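Local structure of mitogen (Streptococcus dysgalactiae, 2J4X) at residues S8-I13 against D181-P186; V53-V58 against Y89-G94; E71-A76 against I97-R102; Q131-T136 against D195-S200. The protein is a zinc-binding bacterial superantigen of the staphylococcal/streptococcal toxin family, which probably acts as a toxin by over-stimulating T cells. All blocks are in the same frame, centred on the assembly; numbering follows the deposited sequence.

Contact 1. Residues S8-I13 against D181-P186; sequences SELKNI and DLFTHP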
# COMPACT_ATOMS: atom_id res chain seq x y z
N SER A 8 -8.59 11.99 10.95
CA SER A 8 -7.55 13.01 10.96
C SER A 8 -6.14 12.43 10.71
O SER A 8 -5.39 12.91 9.86
CB SER A 8 -7.61 13.71 12.32
OG SER A 8 -6.51 14.54 12.54
N GLU A 9 -5.81 11.39 11.47
CA GLU A 9 -4.52 10.73 11.39
C GLU A 9 -4.41 9.89 10.14
O GLU A 9 -3.37 9.89 9.49
CB GLU A 9 -4.33 9.85 12.63
N LEU A 10 -5.48 9.17 9.81
CA LEU A 10 -5.50 8.31 8.62
C LEU A 10 -5.39 9.14 7.36
O LEU A 10 -4.67 8.77 6.42
CB LEU A 10 -6.78 7.48 8.58
CG LEU A 10 -6.79 6.35 9.60
CD1 LEU A 10 -8.21 5.94 9.89
CD2 LEU A 10 -5.96 5.20 9.11
N LYS A 11 -6.11 10.26 7.33
CA LYS A 11 -6.06 11.15 6.18
C LYS A 11 -4.65 11.69 6.02
O LYS A 11 -4.14 11.78 4.91
CB LYS A 11 -7.00 12.34 6.33
CG LYS A 11 -6.83 13.34 5.21
CD LYS A 11 -7.84 14.45 5.26
CE LYS A 11 -7.66 15.38 4.08
NZ LYS A 11 -8.54 16.57 4.21
N ASN A 12 -4.02 12.04 7.13
CA ASN A 12 -2.67 12.60 7.10
C ASN A 12 -1.66 11.60 6.58
O ASN A 12 -0.76 11.95 5.82
CB ASN A 12 -2.26 13.05 8.48
CG ASN A 12 -0.97 13.82 8.45
OD1 ASN A 12 -0.92 14.91 7.88
ND2 ASN A 12 0.09 13.27 9.05
N ILE A 13 -1.82 10.37 7.01
CA ILE A 13 -0.95 9.30 6.62
C ILE A 13 -1.08 8.95 5.15
O ILE A 13 -0.08 8.97 4.42
CB ILE A 13 -1.26 8.04 7.43
CG1 ILE A 13 -0.94 8.27 8.90
CG2 ILE A 13 -0.50 6.85 6.86
CD1 ILE A 13 -1.38 7.15 9.77
N ASP A 181 -8.11 -3.80 8.30
CA ASP A 181 -8.92 -2.76 8.92
C ASP A 181 -8.53 -1.45 8.26
O ASP A 181 -7.36 -1.07 8.29
CB ASP A 181 -8.63 -2.69 10.42
CG ASP A 181 -9.64 -1.88 11.17
OD1 ASP A 181 -10.23 -0.96 10.59
OD2 ASP A 181 -9.84 -2.15 12.36
N LEU A 182 -9.50 -0.77 7.65
CA LEU A 182 -9.29 0.51 6.96
C LEU A 182 -8.99 1.66 7.88
O LEU A 182 -8.65 2.74 7.42
CB LEU A 182 -10.51 0.87 6.12
CG LEU A 182 -10.70 0.19 4.77
CD1 LEU A 182 -12.03 0.63 4.11
CD2 LEU A 182 -9.49 0.55 3.88
N PHE A 183 -9.15 1.44 9.18
CA PHE A 183 -8.91 2.46 10.18
C PHE A 183 -7.69 2.15 11.04
O PHE A 183 -7.61 2.57 12.19
CB PHE A 183 -10.17 2.66 11.04
CG PHE A 183 -11.22 3.48 10.34
CD1 PHE A 183 -11.99 2.91 9.33
CD2 PHE A 183 -11.30 4.85 10.56
CE1 PHE A 183 -12.81 3.71 8.53
CE2 PHE A 183 -12.13 5.65 9.77
CZ PHE A 183 -12.88 5.07 8.75
N THR A 184 -6.75 1.42 10.44
CA THR A 184 -5.49 1.05 11.08
C THR A 184 -4.36 1.37 10.08
O THR A 184 -4.61 1.63 8.90
CB THR A 184 -5.42 -0.48 11.44
OG1 THR A 184 -5.41 -1.28 10.26
CG2 THR A 184 -6.58 -0.89 12.28
N HIS A 185 -3.13 1.37 10.58
CA HIS A 185 -1.95 1.60 9.73
C HIS A 185 -1.15 0.30 9.75
O HIS A 185 -0.41 0.03 10.70
CB HIS A 185 -1.08 2.74 10.26
CG HIS A 185 0.01 3.14 9.31
ND1 HIS A 185 0.64 2.23 8.49
CD2 HIS A 185 0.55 4.34 9.03
CE1 HIS A 185 1.52 2.86 7.74
NE2 HIS A 185 1.48 4.14 8.04
N PRO A 186 -1.29 -0.54 8.71
CA PRO A 186 -0.53 -1.79 8.72
C PRO A 186 0.98 -1.56 8.87
O PRO A 186 1.47 -0.46 8.65
CB PRO A 186 -0.88 -2.43 7.38
CG PRO A 186 -2.26 -1.93 7.12
CD PRO A 186 -2.17 -0.47 7.53

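Contact 2. Residues V53-V58 against Y89-G94; sequences VISSNV and YNYVDG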
# COMPACT_ATOMS: atom_id res chain seq x y z
N VAL A 53 17.49 11.20 -1.80
CA VAL A 53 17.82 9.90 -1.23
C VAL A 53 16.57 9.22 -0.68
O VAL A 53 15.76 9.87 -0.02
CB VAL A 53 18.81 10.05 -0.09
CG1 VAL A 53 19.23 8.69 0.40
CG2 VAL A 53 19.99 10.89 -0.53
N ILE A 54 16.43 7.91 -0.92
CA ILE A 54 15.27 7.15 -0.43
C ILE A 54 15.69 6.16 0.64
O ILE A 54 16.50 5.28 0.38
CB ILE A 54 14.56 6.36 -1.57
CG1 ILE A 54 14.11 7.32 -2.66
CG2 ILE A 54 13.35 5.60 -1.03
CD1 ILE A 54 13.75 6.62 -3.93
N SER A 55 15.13 6.29 1.83
CA SER A 55 15.46 5.38 2.90
C SER A 55 14.27 4.48 3.19
O SER A 55 13.20 4.96 3.55
CB SER A 55 15.85 6.14 4.17
OG SER A 55 16.10 5.23 5.23
N SER A 56 14.45 3.18 3.05
CA SER A 56 13.39 2.24 3.29
C SER A 56 13.62 1.50 4.61
O SER A 56 14.58 0.74 4.76
CB SER A 56 13.30 1.26 2.13
OG SER A 56 12.19 0.41 2.29
N ASN A 57 12.75 1.74 5.58
CA ASN A 57 12.85 1.09 6.87
C ASN A 57 12.21 -0.27 6.64
O ASN A 57 11.09 -0.35 6.13
CB ASN A 57 12.09 1.93 7.91
CG ASN A 57 11.89 1.20 9.23
OD1 ASN A 57 12.78 0.52 9.73
ND2 ASN A 57 10.70 1.38 9.81
N VAL A 58 12.94 -1.34 6.98
CA VAL A 58 12.46 -2.71 6.81
C VAL A 58 12.75 -3.53 8.07
O VAL A 58 13.53 -3.09 8.90
CB VAL A 58 13.11 -3.41 5.58
CG1 VAL A 58 12.14 -4.38 4.97
CG2 VAL A 58 13.49 -2.39 4.52
N TYR A 89 15.84 13.82 1.65
CA TYR A 89 15.65 12.43 2.02
C TYR A 89 14.16 12.12 2.02
O TYR A 89 13.35 12.96 2.43
CB TYR A 89 16.21 12.16 3.41
CG TYR A 89 17.66 11.82 3.41
CD1 TYR A 89 18.60 12.66 2.79
CD2 TYR A 89 18.11 10.63 3.98
CE1 TYR A 89 19.95 12.33 2.75
CE2 TYR A 89 19.46 10.28 3.94
CZ TYR A 89 20.37 11.13 3.32
OH TYR A 89 21.70 10.79 3.27
N ASN A 90 13.79 10.93 1.54
CA ASN A 90 12.40 10.51 1.52
C ASN A 90 12.38 9.22 2.32
O ASN A 90 13.03 8.24 1.93
CB ASN A 90 11.93 10.20 0.10
CG ASN A 90 11.97 11.41 -0.83
OD1 ASN A 90 11.35 11.41 -1.88
ND2 ASN A 90 12.72 12.44 -0.44
N TYR A 91 11.66 9.21 3.44
CA TYR A 91 11.59 8.02 4.27
C TYR A 91 10.33 7.21 4.01
O TYR A 91 9.25 7.78 3.86
CB TYR A 91 11.65 8.40 5.74
CG TYR A 91 12.89 9.17 6.09
CD1 TYR A 91 12.93 10.56 5.95
CD2 TYR A 91 14.05 8.53 6.52
CE1 TYR A 91 14.09 11.28 6.22
CE2 TYR A 91 15.21 9.24 6.80
CZ TYR A 91 15.22 10.62 6.65
OH TYR A 91 16.37 11.34 6.89
N VAL A 92 10.47 5.89 3.94
CA VAL A 92 9.33 5.01 3.70
C VAL A 92 9.59 3.68 4.40
O VAL A 92 10.70 3.42 4.85
CB VAL A 92 9.14 4.73 2.19
CG1 VAL A 92 9.17 6.02 1.41
CG2 VAL A 92 10.22 3.77 1.70
N ASP A 93 8.55 2.85 4.51
CA ASP A 93 8.63 1.52 5.13
C ASP A 93 8.49 0.52 4.01
O ASP A 93 7.58 0.65 3.19
CB ASP A 93 7.46 1.27 6.10
CG ASP A 93 7.57 2.05 7.40
OD1 ASP A 93 6.51 2.20 8.06
OD2 ASP A 93 8.69 2.50 7.77
N GLY A 94 9.35 -0.49 3.97
CA GLY A 94 9.25 -1.49 2.92
C GLY A 94 9.04 -1.00 1.50
O GLY A 94 9.69 -0.05 1.07

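Contact 3. Residues E71-A76 against I97-R102; sequences EVDIYA and IKTSDR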
# COMPACT_ATOMS: atom_id res chain seq x y z
N GLU A 71 19.63 -4.50 -7.12
CA GLU A 71 18.60 -3.63 -7.67
C GLU A 71 17.23 -3.99 -7.08
O GLU A 71 16.86 -5.16 -6.99
CB GLU A 71 18.53 -3.74 -9.19
CG GLU A 71 19.77 -3.29 -9.86
CD GLU A 71 19.47 -2.75 -11.24
OE1 GLU A 71 18.45 -3.18 -11.84
OE2 GLU A 71 20.27 -1.90 -11.73
N VAL A 72 16.49 -2.96 -6.69
CA VAL A 72 15.18 -3.12 -6.08
C VAL A 72 14.13 -2.17 -6.69
O VAL A 72 14.44 -1.02 -7.03
CB VAL A 72 15.31 -2.89 -4.53
CG1 VAL A 72 13.94 -2.78 -3.87
CG2 VAL A 72 16.07 -4.05 -3.91
N ASP A 73 12.90 -2.66 -6.86
CA ASP A 73 11.78 -1.84 -7.35
C ASP A 73 11.09 -1.37 -6.08
O ASP A 73 10.90 -2.14 -5.13
CB ASP A 73 10.79 -2.64 -8.19
CG ASP A 73 11.32 -2.98 -9.57
OD1 ASP A 73 12.43 -2.51 -9.91
OD2 ASP A 73 10.63 -3.71 -10.31
N ILE A 74 10.71 -0.10 -6.05
CA ILE A 74 10.09 0.46 -4.87
C ILE A 74 8.72 1.07 -5.09
O ILE A 74 8.53 1.82 -6.03
CB ILE A 74 10.98 1.58 -4.28
CG1 ILE A 74 12.41 1.08 -4.14
CG2 ILE A 74 10.43 2.05 -2.93
CD1 ILE A 74 13.34 2.15 -3.64
N TYR A 75 7.78 0.72 -4.23
CA TYR A 75 6.45 1.31 -4.25
C TYR A 75 6.15 1.45 -2.77
O TYR A 75 5.78 0.48 -2.11
CB TYR A 75 5.41 0.42 -4.90
CG TYR A 75 4.14 1.21 -5.14
CD1 TYR A 75 3.82 1.67 -6.40
CD2 TYR A 75 3.34 1.62 -4.07
CE1 TYR A 75 2.73 2.54 -6.59
CE2 TYR A 75 2.25 2.47 -4.25
CZ TYR A 75 1.96 2.94 -5.51
OH TYR A 75 0.92 3.82 -5.70
N ALA A 76 6.34 2.64 -2.23
CA ALA A 76 6.09 2.86 -0.82
C ALA A 76 5.58 4.25 -0.54
O ALA A 76 5.93 5.20 -1.22
CB ALA A 76 7.36 2.62 -0.04
N ILE A 97 10.74 -4.95 -3.80
CA ILE A 97 10.65 -6.20 -4.52
C ILE A 97 11.90 -6.20 -5.38
O ILE A 97 12.18 -5.23 -6.10
CB ILE A 97 9.42 -6.29 -5.46
CG1 ILE A 97 8.12 -6.30 -4.65
CG2 ILE A 97 9.50 -7.56 -6.29
CD1 ILE A 97 6.89 -6.55 -5.48
N LYS A 98 12.70 -7.26 -5.31
CA LYS A 98 13.89 -7.29 -6.14
C LYS A 98 13.54 -7.12 -7.62
O LYS A 98 12.58 -7.71 -8.13
CB LYS A 98 14.65 -8.61 -5.94
CG LYS A 98 15.57 -8.62 -4.72
CD LYS A 98 16.25 -9.97 -4.58
CE LYS A 98 17.15 -10.03 -3.36
NZ LYS A 98 16.41 -9.75 -2.11
N THR A 99 14.31 -6.28 -8.31
CA THR A 99 14.08 -6.06 -9.73
C THR A 99 14.15 -7.37 -10.56
O THR A 99 13.57 -7.46 -11.65
CB THR A 99 15.09 -5.03 -10.27
OG1 THR A 99 14.82 -3.76 -9.66
CG2 THR A 99 14.98 -4.89 -11.76
N SER A 100 14.84 -8.37 -10.03
CA SER A 100 14.94 -9.67 -10.69
C SER A 100 13.71 -10.56 -10.35
O SER A 100 13.51 -11.61 -10.96
CB SER A 100 16.24 -10.36 -10.26
N ASP A 101 12.92 -10.10 -9.37
CA ASP A 101 11.69 -10.77 -8.90
C ASP A 101 10.47 -10.28 -9.68
O ASP A 101 9.32 -10.69 -9.40
CB ASP A 101 11.43 -10.48 -7.41
CG ASP A 101 12.20 -11.39 -6.49
OD1 ASP A 101 12.41 -12.57 -6.85
OD2 ASP A 101 12.57 -10.94 -5.38
N ARG A 102 10.72 -9.41 -10.65
CA ARG A 102 9.66 -8.84 -11.44
C ARG A 102 9.33 -9.54 -12.76
O ARG A 102 10.06 -9.43 -13.74
CB ARG A 102 9.95 -7.35 -11.68
CG ARG A 102 8.98 -6.43 -10.96
CD ARG A 102 8.71 -6.85 -9.50
NE ARG A 102 7.33 -6.55 -9.08
CZ ARG A 102 6.82 -5.32 -8.91
NH1 ARG A 102 7.60 -4.26 -9.11
NH2 ARG A 102 5.55 -5.15 -8.54
O HOH W 1 17.40 -7.64 -8.49

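Contact 4. Residues Q131-T136 against D195-S200; sequences QNKFVT and DMSKVS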
# COMPACT_ATOMS: atom_id res chain seq x y z
N GLN A 131 0.73 -4.36 -13.29
CA GLN A 131 1.43 -4.92 -14.43
C GLN A 131 2.54 -5.93 -14.07
O GLN A 131 3.31 -6.33 -14.96
CB GLN A 131 1.98 -3.81 -15.30
CG GLN A 131 2.92 -2.89 -14.61
CD GLN A 131 3.23 -1.67 -15.44
OE1 GLN A 131 4.03 -1.72 -16.38
NE2 GLN A 131 2.58 -0.56 -15.10
N ASN A 132 2.60 -6.32 -12.79
CA ASN A 132 3.56 -7.32 -12.28
C ASN A 132 2.80 -8.40 -11.54
O ASN A 132 1.78 -8.13 -10.89
CB ASN A 132 4.57 -6.68 -11.35
CG ASN A 132 5.56 -5.83 -12.09
OD1 ASN A 132 6.25 -6.34 -12.97
ND2 ASN A 132 5.62 -4.54 -11.77
N LYS A 133 3.29 -9.64 -11.64
CA LYS A 133 2.65 -10.78 -11.00
C LYS A 133 2.73 -10.63 -9.49
O LYS A 133 1.84 -11.08 -8.75
CB LYS A 133 3.36 -12.06 -11.42
CG LYS A 133 2.76 -13.33 -10.85
CD LYS A 133 3.48 -14.55 -11.38
CE LYS A 133 2.54 -15.72 -11.37
NZ LYS A 133 1.34 -15.40 -12.20
N PHE A 134 3.81 -9.99 -9.05
CA PHE A 134 4.06 -9.76 -7.63
C PHE A 134 4.03 -8.28 -7.32
O PHE A 134 4.75 -7.50 -7.93
CB PHE A 134 5.41 -10.40 -7.21
CG PHE A 134 5.37 -11.91 -7.21
CD1 PHE A 134 5.83 -12.64 -8.31
CD2 PHE A 134 4.72 -12.61 -6.17
CE1 PHE A 134 5.63 -14.04 -8.39
CE2 PHE A 134 4.52 -14.00 -6.24
CZ PHE A 134 4.98 -14.71 -7.35
N VAL A 135 3.15 -7.90 -6.40
CA VAL A 135 3.05 -6.51 -5.96
C VAL A 135 2.98 -6.53 -4.44
O VAL A 135 2.39 -7.43 -3.85
CB VAL A 135 1.77 -5.76 -6.54
CG1 VAL A 135 1.65 -5.99 -8.04
CG2 VAL A 135 0.51 -6.18 -5.81
N THR A 136 3.61 -5.55 -3.79
CA THR A 136 3.57 -5.51 -2.35
C THR A 136 2.13 -5.27 -1.89
O THR A 136 1.34 -4.67 -2.62
CB THR A 136 4.43 -4.35 -1.78
OG1 THR A 136 4.06 -3.11 -2.41
CG2 THR A 136 5.89 -4.63 -1.97
N ASP A 195 0.56 -12.32 -4.76
CA ASP A 195 0.71 -12.94 -6.08
C ASP A 195 -0.57 -12.53 -6.79
O ASP A 195 -1.64 -13.07 -6.49
CB ASP A 195 0.74 -14.47 -5.98
CG ASP A 195 1.07 -15.15 -7.31
OD1 ASP A 195 0.70 -14.60 -8.39
OD2 ASP A 195 1.68 -16.24 -7.27
N MET A 196 -0.47 -11.59 -7.72
CA MET A 196 -1.67 -11.11 -8.36
C MET A 196 -2.46 -12.15 -9.16
O MET A 196 -3.68 -12.01 -9.32
CB MET A 196 -1.35 -9.88 -9.22
CG MET A 196 -0.84 -8.66 -8.43
SD MET A 196 -1.90 -8.22 -7.01
CE MET A 196 -3.39 -7.74 -7.80
N SER A 197 -1.78 -13.20 -9.63
CA SER A 197 -2.44 -14.25 -10.41
C SER A 197 -3.43 -15.07 -9.59
O SER A 197 -4.34 -15.68 -10.15
CB SER A 197 -1.42 -15.18 -11.10
OG SER A 197 -0.65 -15.93 -10.16
N LYS A 198 -3.27 -15.08 -8.26
CA LYS A 198 -4.18 -15.84 -7.40
C LYS A 198 -5.32 -14.98 -6.83
O LYS A 198 -6.21 -15.48 -6.14
CB LYS A 198 -3.38 -16.46 -6.26
CG LYS A 198 -2.27 -17.36 -6.75
CD LYS A 198 -1.43 -17.79 -5.58
CE LYS A 198 -0.10 -18.35 -6.03
NZ LYS A 198 0.87 -18.48 -4.88
N VAL A 199 -5.30 -13.69 -7.16
CA VAL A 199 -6.30 -12.73 -6.71
C VAL A 199 -7.49 -12.65 -7.66
O VAL A 199 -7.32 -12.48 -8.87
CB VAL A 199 -5.69 -11.29 -6.57
CG1 VAL A 199 -6.79 -10.27 -6.35
CG2 VAL A 199 -4.71 -11.24 -5.39
N SER A 200 -8.69 -12.77 -7.12
CA SER A 200 -9.85 -12.65 -7.96
C SER A 200 -10.30 -11.19 -7.96
O SER A 200 -10.33 -10.55 -9.02
CB SER A 200 -10.98 -13.54 -7.45
OG SER A 200 -12.12 -13.37 -8.28

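Contact 1. Residues S8-I13 against D181-P186
Leu10 lays its CD1 methyl against the Phe183 ring, 3.3 Å from Phe183 CD2, with the two side chains crossing at about a right angle. Leu10 CD2 lies over the backbone that follows the ring, 3.8 Å from Thr184 O, so the two methyls of the fork press on neighbouring residues of the loop after strand 177-181. One turn further along helix 7-14, Ile13 uses both of its branches on the imidazole of His185: CG2 and CD1 each come to 3.5 Å from His185 CD2. The imidazole gets there because its CG stands anti to the backbone N (chi1 -171°), and its rotation is held by ND1, which donates to Pro186 O at 2.8 Å on a lone pair in the carbonyl plane. That bond leaves CD2 and NE2 toward the isoleucine.

The loop has its own scaffold. Asp181 to Thr184 form a type I turn, and Phe183 N donates to Asp181 OD1 at 3.0 Å, an Asx turn that suits an aspartate at the end of a strand. Arg145 of helix 137-150 and Tyr157 hydrogen-bond to Thr184 O and Leu182 O, respectively. A backbone bond of Phe183 with Leu5 adds a polar tie beside the contact. Between 8-13 and 181-186 the contacts are van der Waals, leucine and isoleucine against two rings and a backbone, which implies a fit by shape.

Contact 2. Residues V53-V58 against Y89-G94
Asp93 OD2 is gripped by two nitrogens, the amide ND2 of Asn57 across the strands at 3.1 Å and the ammonium of Lys79, which makes a salt bridge with it. The amide comes from well above the carboxylate plane, and the two flat groups stand 68° apart although their side chains run side by side. Asn57 CG is anti to the backbone N (chi1 169°), which sets the amide beside the aspartate; a neutral amide can share the oxygen with a lysine without adding a second charge.

Beneath this pair the strands run parallel, and Ser55 bonds Asn90 O through its N and Val92 N through its O. The ladder closes at Gly94 N, which donates to Asn57 O at 2.8 Å. Gly94, whose positive phi suits a residue without a side chain, also offers its carbonyl to Ser56 OG at 2.8 Å, so a small hydroxyl ties down the strand end in a buried place.

At the other end Val53 sits on Tyr89. Val53 CB lies 3.7 Å from the centroid of the Tyr89 ring and only 8° off the normal, a CH-pi contact, while Val53 CG2 reaches Tyr89 CE1 at 3.6 Å. The branched valine thus spreads two methyls over the flat ring. Ser55 CB approaches Tyr91 CD2 more loosely, and the hydroxyl of that tyrosine bonds Ser82. Such parallel pairing of strands within an otherwise largely antiparallel, curled sheet is typical of the OB-fold barrel.

Contact 3. Residues E71-A76 against I97-R102
Strands 71-84 and 87-98 run antiparallel here, Asp73 and Ile97 forming a hydrogen-bonded pair in which Asp73 N donates to Ile97 O at 2.8 Å and Ile97 N returns a bond to Asp73 O. Val72 and Lys98 make the adjoining non-hydrogen-bonded pair. Beyond it the chain turns away, yet Thr99 N still reaches Glu71 O at 3.1 Å, approaching from above the carbonyl plane, and a water that donates to the same oxygen accepts from Ser100 N.

Asp73 carries the side-chain contact, with its two oxygens serving different partners. OD1 accepts from Thr99 OG1 at 2.7 Å, met 54° above the carboxylate plane, and also from the backbone N of Asn23. The threonine is well suited to this post: with OG1 beside its own backbone N (chi1 -67°), the hydroxyl turns to the aspartate, while CG2 is left to approach Glu71 OE1 at 3.9 Å. Arg102 NH1 and Asp73 OD2, 3.3 Å apart, form a salt bridge with a weak hydrogen bond in it. The arginine bends at chi2 and chi3 to bring this about, the guanidinium plane 60° from that of the carboxylate.

Ile97 CD1 covers one face of the guanidinium, 3.3 Å above its plane and offset toward the rim, and Arg102 NH2 donates to Phe134 O. A buried aspartate with this many donors is probably ionised. The arrangement is that of a long beta hairpin in the OB-fold sheet, at the end where its second strand gives way to a turn.

Contact 4. Residues Q131-T136 against D195-S200
In the beta-grasp part of the chain, where the two-stranded antiparallel sheet of 134-136 and 193-195 ends, Lys133 O and Met196 N form the tight core of the contact. Their hydrogen bond is 2.6 Å long, the nitrogen lying nearly in line with the carbonyl (162° at the oxygen); next to it Phe134 and Asp195 make a non-hydrogen-bonded pair. On the buried side Met196 folds at chi2 and chi3, which brings SD to 3.4 Å from Val135 CG2. A flexible thioether suits this place, since its bends let it pack against Val135 and also Phe130 and Ile109.

The outer side is polar, and its lysine contacts across the segments are looser. Within 195-200 the bonds are firm: Asp195 opens the 3-10 turn 196-198, and its OD1 accepts from both Ser197 OG, at 2.6 Å, and Ser197 N, from the same face of the carboxylate, the second being an Asx turn. Around this charge lie two lysines. Lys198 NZ pairs with OD2, whereas Lys133 NZ stands 3.9 Å from Asp195 OD1, a long salt bridge, and has a further weak, long ion pair with Glu103. Between the two amines the aspartate probably keeps its negative charge.

Phe134 lies obliquely across Asp195, its CZ 3.6 Å from Asp195 OD2, ring and carboxylate planes 48° apart. The Lys133 chain runs alongside the same carboxylate before bending at chi4 (58°), and this last bend places NZ 2.9 Å from Ser197 OG.

Contacts 2 and 3 belong to one sheet and share strand 87-98: their centres lie 14 Å apart, and Val92 CG2 meets Ala76 CB at 3.5 Å. From there the chain leads to contact 4, whose centre is also 14 Å from that of contact 3. Arg102 and Phe134 join the two, so the OB-fold and beta-grasp parts meet here. Contact 1 joins these parts a second time, on the opposite side of the chain's centre from contacts 3 and 4. Contact 4 runs directly into the zinc site: Ser200 precedes the ligand His201 and pairs with His171, though the Met196 side chain is about 14 Å from the zinc ion. In contact 1 the Leu182 side chain is about 10 Å from that of Asp203.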